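Local structure of NADH:ubiquinone oxidoreductase, Na translocating, F subunit (Porphyromonas gingivalis, 2R6H) at residues Ile47-Tyr52 with Gly126-Tyr131; Cys12-Asn17 with Asp139-Ser144; Ser189-Ala194 with Lys217-Leu222. The protein belongs to the flavoprotein oxidoreductases, holds flavin-adenine dinucleotide in this model, and joins a FAD-binding beta-barrel domain to an NAD-binding domain. One frame throughout, in Å; residues are numbered along the deposited sequence.

Interaction 1 (Ile47-Tyr52 with Gly126-Tyr131); sequences IKIPKY and GISSSY. With FAD (flavin-adenine dinucleotide), chain H.
Tyr52 spans the gap between the segments, and its hydroxyl donates a hydrogen bond to the backbone of the short helix, with Tyr52 OH 2.5 Å from Ile127 O, which lies at the ring's edge, near its plane. Over one face of the Tyr52 ring sits the CB methylene of Tyr131, 4.0 Å from the centroid of that ring, so a tyrosine serves both as a donor and as a flat apolar surface. Deeper in, Ile49 fills the buried side: its CG2 meets Ile127 CD1 at 3.4 Å, while CD1 and CG1 lie beside Ser128, whose OG is hydrogen-bonded to Tyr89. Branched aliphatic chains suit this closely filled corner, which strand 85-90 also lines.

The helix start faces the diphosphate of FAD. Ile127 N donates to FAD O2A at 3.1 Å, and Ser129 N and OG both donate to FAD O2P. The sequence Gly-Ile-Ser-Ser is consistent with the Gly-x-x-Ser/Thr phosphate-binding motif of the ferredoxin-reductase family. Behind it, Gly126 O accepts from Ser130 N and Ser130 OG, which approach from opposite faces of the carbonyl plane and steady this first turn.

Away from the cofactor the contact reaches the surface, where Pro50 and Tyr131 are partly exposed though still packed together. Tyr131 has CG anti to its own nitrogen (chi1 174°), a setting that carries its ring under Pro50, whose CD stands over the centre of the Tyr131 ring, 3.7 Å from the centroid. The planes of Tyr52 and Tyr131 are inclined at 42°.

Interaction 2 (Cys12-Asn17 with Asp139-Ser144); sequences CEVLSN and DKVMMS
Cys12 and Met143 are brought together by their torsions: at Cys12 a chi1 of -50° sets SG beside the backbone nitrogen, and at Met143, modelled as selenomethionine, CG and SE continue as an extended chain until chi3 (71°) folds the terminal methyl back. As a result Cys12 SG lies 3.9 Å from Met143 CE, a van der Waals contact between groups that readily fill an apolar interior. On the same face Val141 and Cys12 are paired, and Val141 CG2 comes within 4.1 Å of Val14 CG2. Compact valines and a cysteine suit this buried layer, which is completed by Val29 and Phe27 of strand 24-30 and by Ile47 of strand 44-49.

The backbones hold the register. Cys12 and Val141 form an antiparallel hydrogen-bonded pair, with Cys12 N donating to Val141 O at 2.7 Å and Val141 N returning a bond to Cys12 O at 2.9 Å. One step along, Glu13 and Lys140 are a non-hydrogen-bonded pair, and Val14 N then binds Asp139 O. Glu13 and Lys140 project from the outer face, where charged ends can meet water. Their termini are not in contact, Glu13 OE2 and Lys140 NZ being 6.9 Å apart; it is the aliphatic part of the lysine that touches, with CD close to Glu13 CA. Asp139 turns its carboxylate away, and its OD2 accepts from Lys136 N.

Beyond Val14 the pairing with this partner ends, and Leu15 and Ser16 form a classic beta bulge opposite Val28. The axes of these short strands make 124°, short of antiparallel, to which the bulge as well as sheet twist may contribute; such strands are consistent with the six-stranded antiparallel beta barrel of the FAD-binding domain in ferredoxin-reductase-like proteins.

Interaction 3 (Ser189-Ala194 with Lys217-Leu222); sequences SYWYGA and KFHIAL
Trp191 and His219 stand side by side on one face of the sheet, each with CG beside its backbone nitrogen (chi1 -61° and -64°), so that the two flat groups rise in the same direction. The imidazole ND1 of His219 lies over the face of the indole near its rim, 3.4 Å from Trp191 CZ2, and His219 CB sits over the six-membered ring of Trp191, 4.0 Å from its centroid. The rings themselves are oblique, their planes at 40°. Ser189 OG lies at the indole edge, in its plane, and accepts a weak bond from Trp191 NE1, a small hydroxyl suited to the space beside a large ring. Helix 238-247 packs on the tryptophan with Ile238, Ile242 and Tyr246.

The backbone ladder beneath is parallel and in step, residue for residue from Ser189-Lys217 to Ala194-Leu222. Five bonds hold it, among them Tyr190 N to Lys217 O at 2.8 Å and His219 N to Tyr190 O at 3.0 Å. These strands and helix 203-212 between them form a beta-alpha-beta unit of the Rossmann-like NAD-binding domain, in which 216-222 is an outermost strand of the sheet.

On the other face, Tyr190, Tyr192 and Phe218 all hold CG opposite the backbone nitrogen. Tyr190 CD2 meets Phe218 CE2 at 3.5 Å, the two side chains alongside each other with their rings set obliquely, and Phe218 CE2 also lies 4.0 Å from Tyr192 CB. Phe206 of helix 203-212 meets both rings, edge-to-face with Tyr190, and flat apolar surfaces suit this buried layer. Tyr192 reaches on to bond Gly165 O through its hydroxyl. Towards the C-terminal ends the residues are smaller, and Leu222 CD2 rests 4.1 Å from the methyl CB of Ala194.

How the interactions relate
Interactions 1 and 2 lie in the FAD-binding part, their centres 13 Å apart. They share one antiparallel sheet, in which strands 44-49 and 140-147 are neighbours: Lys48 N probably bonds Met142 O, and Ile47 packs on Val141 and Met143. Along the chain, both segments of interaction 1 fall between the two of interaction 2, and helix 127-132 precedes strand 140-147. Segment 47-52 therefore links the two, packing on the cofactor-binding helix and pairing with strand 140-147. Interaction 3 comes later, in the parallel sheet of the NAD-binding domain, its centre 30 to 31 Å from the others and across the chain's centre, without touching them. The series reflects the two-domain build.

Interaction 1 (Ile47-Tyr52 with Gly126-Tyr131)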
loop_
_atom_site.group_PDB
_atom_site.type_symbol
_atom_site.label_atom_id
_atom_site.label_comp_id
_atom_site.label_asym_id
_atom_site.label_seq_id
_atom_site.Cartn_x
_atom_site.Cartn_y
_atom_site.Cartn_z
ATOM N N ILE A 47 12.994 6.544 -5.425
ATOM C CA ILE A 47 13.718 5.835 -6.466
ATOM C C ILE A 47 14.109 6.787 -7.575
ATOM O O ILE A 47 13.328 7.656 -7.953
ATOM C CB ILE A 47 12.871 4.724 -7.110
ATOM C CG1 ILE A 47 12.138 3.912 -6.049
ATOM C CG2 ILE A 47 13.756 3.813 -7.956
ATOM C CD1 ILE A 47 13.055 3.267 -5.052
ATOM N N LYS A 48 15.325 6.627 -8.088
ATOM C CA LYS A 48 15.699 7.303 -9.315
ATOM C C LYS A 48 15.188 6.466 -10.465
ATOM O O LYS A 48 15.524 5.293 -10.592
ATOM C CB LYS A 48 17.214 7.516 -9.426
ATOM C CG LYS A 48 17.683 8.864 -8.875
ATOM C CD LYS A 48 19.076 9.267 -9.367
ATOM C CE LYS A 48 19.584 10.512 -8.623
ATOM N NZ LYS A 48 20.959 10.924 -9.054
ATOM N N ILE A 49 14.333 7.068 -11.273
ATOM C CA ILE A 49 13.884 6.468 -12.507
ATOM C C ILE A 49 14.647 7.139 -13.657
ATOM O O ILE A 49 14.569 8.364 -13.831
ATOM C CB ILE A 49 12.383 6.691 -12.700
ATOM C CG1 ILE A 49 11.585 5.655 -11.918
ATOM C CG2 ILE A 49 12.034 6.538 -14.133
ATOM C CD1 ILE A 49 11.433 5.992 -10.485
ATOM N N PRO A 50 15.380 6.343 -14.457
ATOM C CA PRO A 50 16.233 6.876 -15.521
ATOM C C PRO A 50 15.464 7.041 -16.827
ATOM O O PRO A 50 14.270 6.722 -16.879
ATOM C CB PRO A 50 17.244 5.758 -15.686
ATOM C CG PRO A 50 16.353 4.546 -15.617
ATOM C CD PRO A 50 15.293 4.875 -14.555
ATOM N N LYS A 51 16.137 7.534 -17.865
ATOM C CA LYS A 51 15.555 7.515 -19.197
ATOM C C LYS A 51 15.398 6.046 -19.577
ATOM O O LYS A 51 16.239 5.223 -19.228
ATOM C CB LYS A 51 16.454 8.245 -20.198
ATOM C CG LYS A 51 16.597 9.741 -19.930
ATOM C CD LYS A 51 17.383 10.493 -21.033
ATOM C CE LYS A 51 16.574 10.615 -22.331
ATOM N NZ LYS A 51 17.140 11.583 -23.319
ATOM N N TYR A 52 14.318 5.708 -20.269
ATOM C CA TYR A 52 14.069 4.317 -20.589
ATOM C C TYR A 52 12.864 4.094 -21.497
ATOM O O TYR A 52 12.105 5.006 -21.812
ATOM C CB TYR A 52 13.868 3.520 -19.305
ATOM C CG TYR A 52 12.467 3.650 -18.772
ATOM C CD1 TYR A 52 12.160 4.589 -17.804
ATOM C CD2 TYR A 52 11.438 2.858 -19.264
ATOM C CE1 TYR A 52 10.875 4.722 -17.328
ATOM C CE2 TYR A 52 10.153 2.985 -18.796
ATOM C CZ TYR A 52 9.873 3.920 -17.825
ATOM O OH TYR A 52 8.586 4.061 -17.348
ATOM N N GLY A 126 2.161 5.342 -16.022
ATOM C CA GLY A 126 3.042 5.945 -15.036
ATOM C C GLY A 126 4.508 5.662 -15.282
ATOM O O GLY A 126 4.927 4.509 -15.229
ATOM N N ILE A 127 5.295 6.708 -15.536
ATOM C CA ILE A 127 6.681 6.510 -15.948
ATOM C C ILE A 127 7.511 5.835 -14.861
ATOM O O ILE A 127 8.505 5.185 -15.150
ATOM C CB ILE A 127 7.380 7.820 -16.436
ATOM C CG1 ILE A 127 7.836 8.657 -15.258
ATOM C CG2 ILE A 127 6.495 8.638 -17.363
ATOM C CD1 ILE A 127 9.265 8.411 -14.907
ATOM N N SER A 128 7.105 5.977 -13.610
ATOM C CA SER A 128 7.856 5.362 -12.533
ATOM C C SER A 128 7.394 3.939 -12.253
ATOM O O SER A 128 8.164 2.982 -12.359
ATOM C CB SER A 128 7.757 6.204 -11.271
ATOM O OG SER A 128 8.296 5.499 -10.169
ATOM N N SER A 129 6.135 3.793 -11.879
ATOM C CA SER A 129 5.613 2.465 -11.623
ATOM C C SER A 129 5.949 1.515 -12.787
ATOM O O SER A 129 6.313 0.364 -12.556
ATOM C CB SER A 129 4.115 2.517 -11.354
ATOM O OG SER A 129 3.425 2.922 -12.517
ATOM N N SER A 130 5.863 2.007 -14.026
ATOM C CA SER A 130 6.109 1.173 -15.202
ATOM C C SER A 130 7.542 0.680 -15.254
ATOM O O SER A 130 7.785 -0.416 -15.743
ATOM C CB SER A 130 5.771 1.898 -16.509
ATOM O OG SER A 130 4.402 2.246 -16.578
ATOM N N TYR A 131 8.490 1.477 -14.763
ATOM C CA TYR A 131 9.898 1.073 -14.784
ATOM C C TYR A 131 10.122 0.046 -13.699
ATOM O O TYR A 131 10.712 -1.001 -13.950
ATOM C CB TYR A 131 10.857 2.262 -14.603
ATOM C CG TYR A 131 12.324 1.870 -14.474
ATOM C CD1 TYR A 131 13.052 1.414 -15.572
ATOM C CD2 TYR A 131 12.986 1.965 -13.257
ATOM C CE1 TYR A 131 14.395 1.061 -15.457
ATOM C CE2 TYR A 131 14.331 1.610 -13.130
ATOM C CZ TYR A 131 15.030 1.165 -14.229
ATOM O OH TYR A 131 16.355 0.813 -14.087
HETATM P PA FAD H . 2.955 9.034 -13.307
HETATM O O1A FAD H . 3.247 10.025 -12.186
HETATM O O2A FAD H . 3.784 9.255 -14.577
HETATM O O5B FAD H . 1.373 9.047 -13.683
HETATM C C5B FAD H . 0.403 8.633 -12.733
HETATM C C4B FAD H . -0.908 8.288 -13.431
HETATM O O4B FAD H . -1.396 9.423 -14.122
HETATM C C3B FAD H . -0.737 7.176 -14.454
HETATM O O3B FAD H . -1.739 6.213 -14.238
HETATM C C2B FAD H . -0.949 7.828 -15.803
HETATM O O2B FAD H . -1.665 6.964 -16.657
HETATM C C1B FAD H . -1.769 9.064 -15.445
HETATM N N9A FAD H . -1.621 10.199 -16.399
HETATM C C8A FAD H . -0.461 10.760 -16.890
HETATM N N7A FAD H . -0.790 11.779 -17.726
HETATM C C5A FAD H . -2.147 11.883 -17.778
HETATM C C6A FAD H . -3.021 12.739 -18.465
HETATM N N6A FAD H . -2.551 13.634 -19.335
HETATM N N1A FAD H . -4.394 12.596 -18.309
HETATM C C2A FAD H . -4.904 11.612 -17.477
HETATM N N3A FAD H . -4.039 10.766 -16.797
HETATM C C4A FAD H . -2.683 10.896 -16.945
HETATM N N1 FAD H . 2.763 4.612 -4.535
HETATM C C2 FAD H . 2.868 3.262 -4.319
HETATM O O2 FAD H . 2.492 2.505 -5.204
HETATM N N3 FAD H . 3.388 2.787 -3.124
HETATM C C4 FAD H . 3.816 3.661 -2.128
HETATM O O4 FAD H . 4.292 3.291 -1.041
HETATM C C4X FAD H . 3.706 5.021 -2.362
HETATM N N5 FAD H . 4.127 5.893 -1.382
HETATM C C5X FAD H . 4.005 7.250 -1.611
HETATM C C6 FAD H . 4.420 8.125 -0.612
HETATM C C7 FAD H . 4.326 9.499 -0.799
HETATM C C7M FAD H . 4.793 10.409 0.305
HETATM C C8 FAD H . 3.806 9.988 -1.999
HETATM C C8M FAD H . 3.686 11.460 -2.224
HETATM C C9 FAD H . 3.389 9.107 -2.990
HETATM C C9A FAD H . 3.485 7.735 -2.808
HETATM N N10 FAD H . 3.067 6.850 -3.790
HETATM C C10 FAD H . 3.176 5.497 -3.563
HETATM C "C1'" FAD H . 2.690 7.293 -5.172
HETATM C "C2'" FAD H . 3.922 7.196 -6.055
HETATM O "O2'" FAD H . 4.907 8.068 -5.558
HETATM C "C3'" FAD H . 3.630 7.562 -7.506
HETATM O "O3'" FAD H . 2.804 8.701 -7.589
HETATM C "C4'" FAD H . 3.003 6.375 -8.213
HETATM O "O4'" FAD H . 4.006 5.400 -8.315
HETATM C "C5'" FAD H . 2.551 6.740 -9.615
HETATM O "O5'" FAD H . 3.568 7.505 -10.220
HETATM P P FAD H . 4.146 7.074 -11.658
HETATM O O1P FAD H . 5.446 7.790 -11.936
HETATM O O2P FAD H . 4.283 5.575 -11.729
HETATM O O3P FAD H . 3.025 7.542 -12.690
#

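Interaction 2 (Cys12-Asn17 with Asp139-Ser144)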
loop_
_atom_site.group_PDB
_atom_site.type_symbol
_atom_site.label_atom_id
_atom_site.label_comp_id
_atom_site.label_asym_id
_atom_site.label_seq_id
_atom_site.Cartn_x
_atom_site.Cartn_y
_atom_site.Cartn_z
ATOM N N CYS A 12 21.039 -0.065 -4.717
ATOM C CA CYS A 12 20.554 -1.296 -4.126
ATOM C C CYS A 12 20.359 -2.381 -5.166
ATOM O O CYS A 12 20.058 -2.102 -6.326
ATOM C CB CYS A 12 19.235 -1.034 -3.409
ATOM S SG CYS A 12 19.276 0.370 -2.288
ATOM N N GLU A 13 20.537 -3.621 -4.731
ATOM C CA GLU A 13 20.213 -4.770 -5.550
ATOM C C GLU A 13 18.774 -5.235 -5.307
ATOM O O GLU A 13 18.320 -5.356 -4.164
ATOM C CB GLU A 13 21.182 -5.917 -5.278
ATOM C CG GLU A 13 21.072 -7.046 -6.289
ATOM C CD GLU A 13 21.302 -8.410 -5.671
ATOM O OE1 GLU A 13 20.569 -9.363 -6.028
ATOM O OE2 GLU A 13 22.212 -8.523 -4.821
ATOM N N VAL A 14 18.058 -5.496 -6.396
ATOM C CA VAL A 14 16.703 -6.025 -6.313
ATOM C C VAL A 14 16.710 -7.508 -5.958
ATOM O O VAL A 14 17.218 -8.335 -6.716
ATOM C CB VAL A 14 15.937 -5.827 -7.635
ATOM C CG1 VAL A 14 14.487 -6.259 -7.478
ATOM C CG2 VAL A 14 16.023 -4.376 -8.085
ATOM N N LEU A 15 16.144 -7.837 -4.802
ATOM C CA LEU A 15 16.003 -9.228 -4.387
ATOM C C LEU A 15 14.795 -9.882 -5.049
ATOM O O LEU A 15 14.910 -10.945 -5.658
ATOM C CB LEU A 15 15.883 -9.322 -2.863
ATOM C CG LEU A 15 17.092 -8.845 -2.058
ATOM C CD1 LEU A 15 16.848 -9.019 -0.567
ATOM C CD2 LEU A 15 18.352 -9.583 -2.488
ATOM N N SER A 16 13.639 -9.240 -4.925
ATOM C CA SER A 16 12.375 -9.855 -5.316
ATOM C C SER A 16 11.413 -8.819 -5.889
ATOM O O SER A 16 11.101 -7.821 -5.241
ATOM C CB SER A 16 11.733 -10.566 -4.124
ATOM O OG SER A 16 10.609 -11.326 -4.528
ATOM N N ASN A 17 10.946 -9.064 -7.109
ATOM C CA ASN A 17 9.840 -8.302 -7.673
ATOM C C ASN A 17 8.728 -9.203 -8.200
ATOM O O ASN A 17 8.536 -9.328 -9.410
ATOM C CB ASN A 17 10.339 -7.378 -8.787
ATOM C CG ASN A 17 9.478 -6.140 -8.945
ATOM O OD1 ASN A 17 9.018 -5.560 -7.962
ATOM N ND2 ASN A 17 9.257 -5.729 -10.189
ATOM N N ASP A 139 18.945 -6.702 -10.540
ATOM C CA ASP A 139 19.050 -5.342 -11.051
ATOM C C ASP A 139 19.427 -4.319 -9.982
ATOM O O ASP A 139 19.349 -4.594 -8.788
ATOM C CB ASP A 139 17.759 -4.944 -11.762
ATOM C CG ASP A 139 17.567 -5.697 -13.074
ATOM O OD1 ASP A 139 18.579 -6.266 -13.561
ATOM O OD2 ASP A 139 16.427 -5.721 -13.615
ATOM N N LYS A 140 19.841 -3.139 -10.425
ATOM C CA LYS A 140 20.276 -2.082 -9.519
ATOM C C LYS A 140 19.353 -0.870 -9.572
ATOM O O LYS A 140 18.905 -0.452 -10.648
ATOM C CB LYS A 140 21.712 -1.639 -9.850
ATOM C CG LYS A 140 22.777 -2.736 -9.762
ATOM C CD LYS A 140 22.684 -3.528 -8.464
ATOM C CE LYS A 140 23.993 -4.230 -8.125
ATOM N NZ LYS A 140 25.138 -3.263 -8.130
ATOM N N VAL A 141 19.080 -0.299 -8.407
ATOM C CA VAL A 141 18.306 0.937 -8.338
ATOM C C VAL A 141 18.987 1.922 -7.419
ATOM O O VAL A 141 19.611 1.519 -6.433
ATOM C CB VAL A 141 16.912 0.687 -7.773
ATOM C CG1 VAL A 141 15.917 0.550 -8.890
ATOM C CG2 VAL A 141 16.927 -0.547 -6.876
HETATM N N MSE A 142 18.854 3.207 -7.733
HETATM C CA MSE A 142 19.322 4.260 -6.841
HETATM C C MSE A 142 18.192 4.655 -5.923
HETATM O O MSE A 142 17.084 4.918 -6.378
HETATM C CB MSE A 142 19.769 5.477 -7.634
HETATM C CG MSE A 142 20.890 5.191 -8.606
HETATM SE SE MSE A 142 22.574 4.709 -7.729
HETATM C CE MSE A 142 23.283 3.497 -9.113
HETATM N N MSE A 143 18.466 4.702 -4.629
HETATM C CA MSE A 143 17.409 4.942 -3.669
HETATM C C MSE A 143 17.863 5.833 -2.535
HETATM O O MSE A 143 18.936 5.651 -1.984
HETATM C CB MSE A 143 16.910 3.621 -3.111
HETATM C CG MSE A 143 15.600 3.757 -2.396
HETATM SE SE MSE A 143 14.899 2.065 -1.744
HETATM C CE MSE A 143 16.193 1.746 -0.312
ATOM N N SER A 144 17.039 6.804 -2.184
ATOM C CA SER A 144 17.360 7.687 -1.068
ATOM C C SER A 144 16.259 7.674 -0.021
ATOM O O SER A 144 15.108 7.368 -0.321
ATOM C CB SER A 144 17.604 9.123 -1.554
ATOM O OG SER A 144 16.579 9.576 -2.426
#

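Interaction 3 (Ser189-Ala194 with Lys217-Leu222)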
loop_
_atom_site.group_PDB
_atom_site.type_symbol
_atom_site.label_atom_id
_atom_site.label_comp_id
_atom_site.label_asym_id
_atom_site.label_seq_id
_atom_site.Cartn_x
_atom_site.Cartn_y
_atom_site.Cartn_z
ATOM N N SER A 189 -6.945 -1.752 15.745
ATOM C CA SER A 189 -7.592 -2.490 14.673
ATOM C C SER A 189 -7.093 -1.987 13.317
ATOM O O SER A 189 -6.785 -0.803 13.151
ATOM C CB SER A 189 -9.117 -2.372 14.765
ATOM O OG SER A 189 -9.558 -1.027 14.623
ATOM N N TYR A 190 -7.007 -2.893 12.350
ATOM C CA TYR A 190 -6.652 -2.526 10.984
ATOM C C TYR A 190 -7.745 -3.015 10.049
ATOM O O TYR A 190 -8.009 -4.203 9.984
ATOM C CB TYR A 190 -5.323 -3.165 10.616
ATOM C CG TYR A 190 -4.827 -2.854 9.232
ATOM C CD1 TYR A 190 -5.192 -1.696 8.587
ATOM C CD2 TYR A 190 -3.959 -3.712 8.581
ATOM C CE1 TYR A 190 -4.722 -1.409 7.319
ATOM C CE2 TYR A 190 -3.477 -3.427 7.322
ATOM C CZ TYR A 190 -3.859 -2.278 6.689
ATOM O OH TYR A 190 -3.385 -1.993 5.421
ATOM N N TRP A 191 -8.397 -2.097 9.350
ATOM C CA TRP A 191 -9.449 -2.443 8.405
ATOM C C TRP A 191 -8.957 -2.181 6.997
ATOM O O TRP A 191 -8.860 -1.030 6.586
ATOM C CB TRP A 191 -10.686 -1.582 8.661
ATOM C CG TRP A 191 -11.266 -1.762 10.024
ATOM C CD1 TRP A 191 -10.738 -1.328 11.204
ATOM C CD2 TRP A 191 -12.482 -2.428 10.356
ATOM N NE1 TRP A 191 -11.549 -1.685 12.252
ATOM C CE2 TRP A 191 -12.628 -2.363 11.753
ATOM C CE3 TRP A 191 -13.466 -3.066 9.608
ATOM C CZ2 TRP A 191 -13.717 -2.912 12.411
ATOM C CZ3 TRP A 191 -14.541 -3.609 10.262
ATOM C CH2 TRP A 191 -14.659 -3.531 11.647
ATOM N N TYR A 192 -8.648 -3.231 6.250
ATOM C CA TYR A 192 -8.144 -3.059 4.885
ATOM C C TYR A 192 -9.194 -3.416 3.841
ATOM O O TYR A 192 -9.785 -4.486 3.893
ATOM C CB TYR A 192 -6.902 -3.926 4.671
ATOM C CG TYR A 192 -6.304 -3.833 3.282
ATOM C CD1 TYR A 192 -5.405 -2.821 2.957
ATOM C CD2 TYR A 192 -6.628 -4.759 2.299
ATOM C CE1 TYR A 192 -4.852 -2.734 1.687
ATOM C CE2 TYR A 192 -6.081 -4.681 1.035
ATOM C CZ TYR A 192 -5.196 -3.670 0.736
ATOM O OH TYR A 192 -4.664 -3.595 -0.523
ATOM N N GLY A 193 -9.416 -2.530 2.884
ATOM C CA GLY A 193 -10.383 -2.802 1.838
ATOM C C GLY A 193 -9.774 -3.199 0.507
ATOM O O GLY A 193 -8.904 -2.518 -0.028
ATOM N N ALA A 194 -10.234 -4.314 -0.039
ATOM C CA ALA A 194 -9.758 -4.761 -1.339
ATOM C C ALA A 194 -10.961 -5.055 -2.224
ATOM O O ALA A 194 -12.046 -5.334 -1.722
ATOM C CB ALA A 194 -8.871 -5.992 -1.186
ATOM N N LYS A 217 -6.873 -6.383 16.129
ATOM C CA LYS A 217 -7.799 -7.061 15.230
ATOM C C LYS A 217 -7.595 -6.597 13.798
ATOM O O LYS A 217 -7.297 -5.431 13.536
ATOM C CB LYS A 217 -9.247 -6.830 15.654
ATOM C CG LYS A 217 -9.572 -7.351 17.028
ATOM C CD LYS A 217 -9.954 -8.810 16.991
ATOM C CE LYS A 217 -10.427 -9.265 18.378
ATOM N NZ LYS A 217 -11.567 -10.257 18.353
ATOM N N PHE A 218 -7.760 -7.529 12.872
ATOM C CA PHE A 218 -7.592 -7.243 11.465
ATOM C C PHE A 218 -8.833 -7.697 10.728
ATOM O O PHE A 218 -9.252 -8.836 10.859
ATOM C CB PHE A 218 -6.375 -7.999 10.946
ATOM C CG PHE A 218 -6.157 -7.869 9.471
ATOM C CD1 PHE A 218 -6.078 -9.000 8.671
ATOM C CD2 PHE A 218 -6.016 -6.623 8.882
ATOM C CE1 PHE A 218 -5.864 -8.904 7.312
ATOM C CE2 PHE A 218 -5.803 -6.513 7.512
ATOM C CZ PHE A 218 -5.730 -7.660 6.726
ATOM N N HIS A 219 -9.430 -6.798 9.962
ATOM C CA HIS A 219 -10.605 -7.143 9.184
ATOM C C HIS A 219 -10.403 -6.799 7.726
ATOM O O HIS A 219 -9.939 -5.712 7.399
ATOM C CB HIS A 219 -11.826 -6.379 9.682
ATOM C CG HIS A 219 -12.221 -6.717 11.081
ATOM N ND1 HIS A 219 -12.088 -5.830 12.127
ATOM C CD2 HIS A 219 -12.747 -7.849 11.608
ATOM C CE1 HIS A 219 -12.511 -6.401 13.242
ATOM N NE2 HIS A 219 -12.918 -7.624 12.952
ATOM N N ILE A 220 -10.781 -7.721 6.850
ATOM C CA ILE A 220 -10.790 -7.467 5.417
ATOM C C ILE A 220 -12.214 -7.178 4.945
ATOM O O ILE A 220 -13.151 -7.790 5.429
ATOM C CB ILE A 220 -10.279 -8.687 4.675
ATOM C CG1 ILE A 220 -8.776 -8.808 4.861
ATOM C CG2 ILE A 220 -10.641 -8.608 3.212
ATOM C CD1 ILE A 220 -8.309 -10.219 4.755
ATOM N N ALA A 221 -12.384 -6.230 4.029
ATOM C CA ALA A 221 -13.702 -5.951 3.464
ATOM C C ALA A 221 -13.589 -5.871 1.956
ATOM O O ALA A 221 -12.783 -5.114 1.415
ATOM C CB ALA A 221 -14.280 -4.664 4.019
ATOM N N LEU A 222 -14.393 -6.659 1.267
ATOM C CA LEU A 222 -14.302 -6.707 -0.175
ATOM C C LEU A 222 -15.381 -5.830 -0.793
ATOM O O LEU A 222 -16.538 -5.915 -0.405
ATOM C CB LEU A 222 -14.427 -8.155 -0.633
ATOM C CG LEU A 222 -13.382 -9.046 0.046
ATOM C CD1 LEU A 222 -13.547 -10.484 -0.394
ATOM C CD2 LEU A 222 -11.969 -8.540 -0.232
#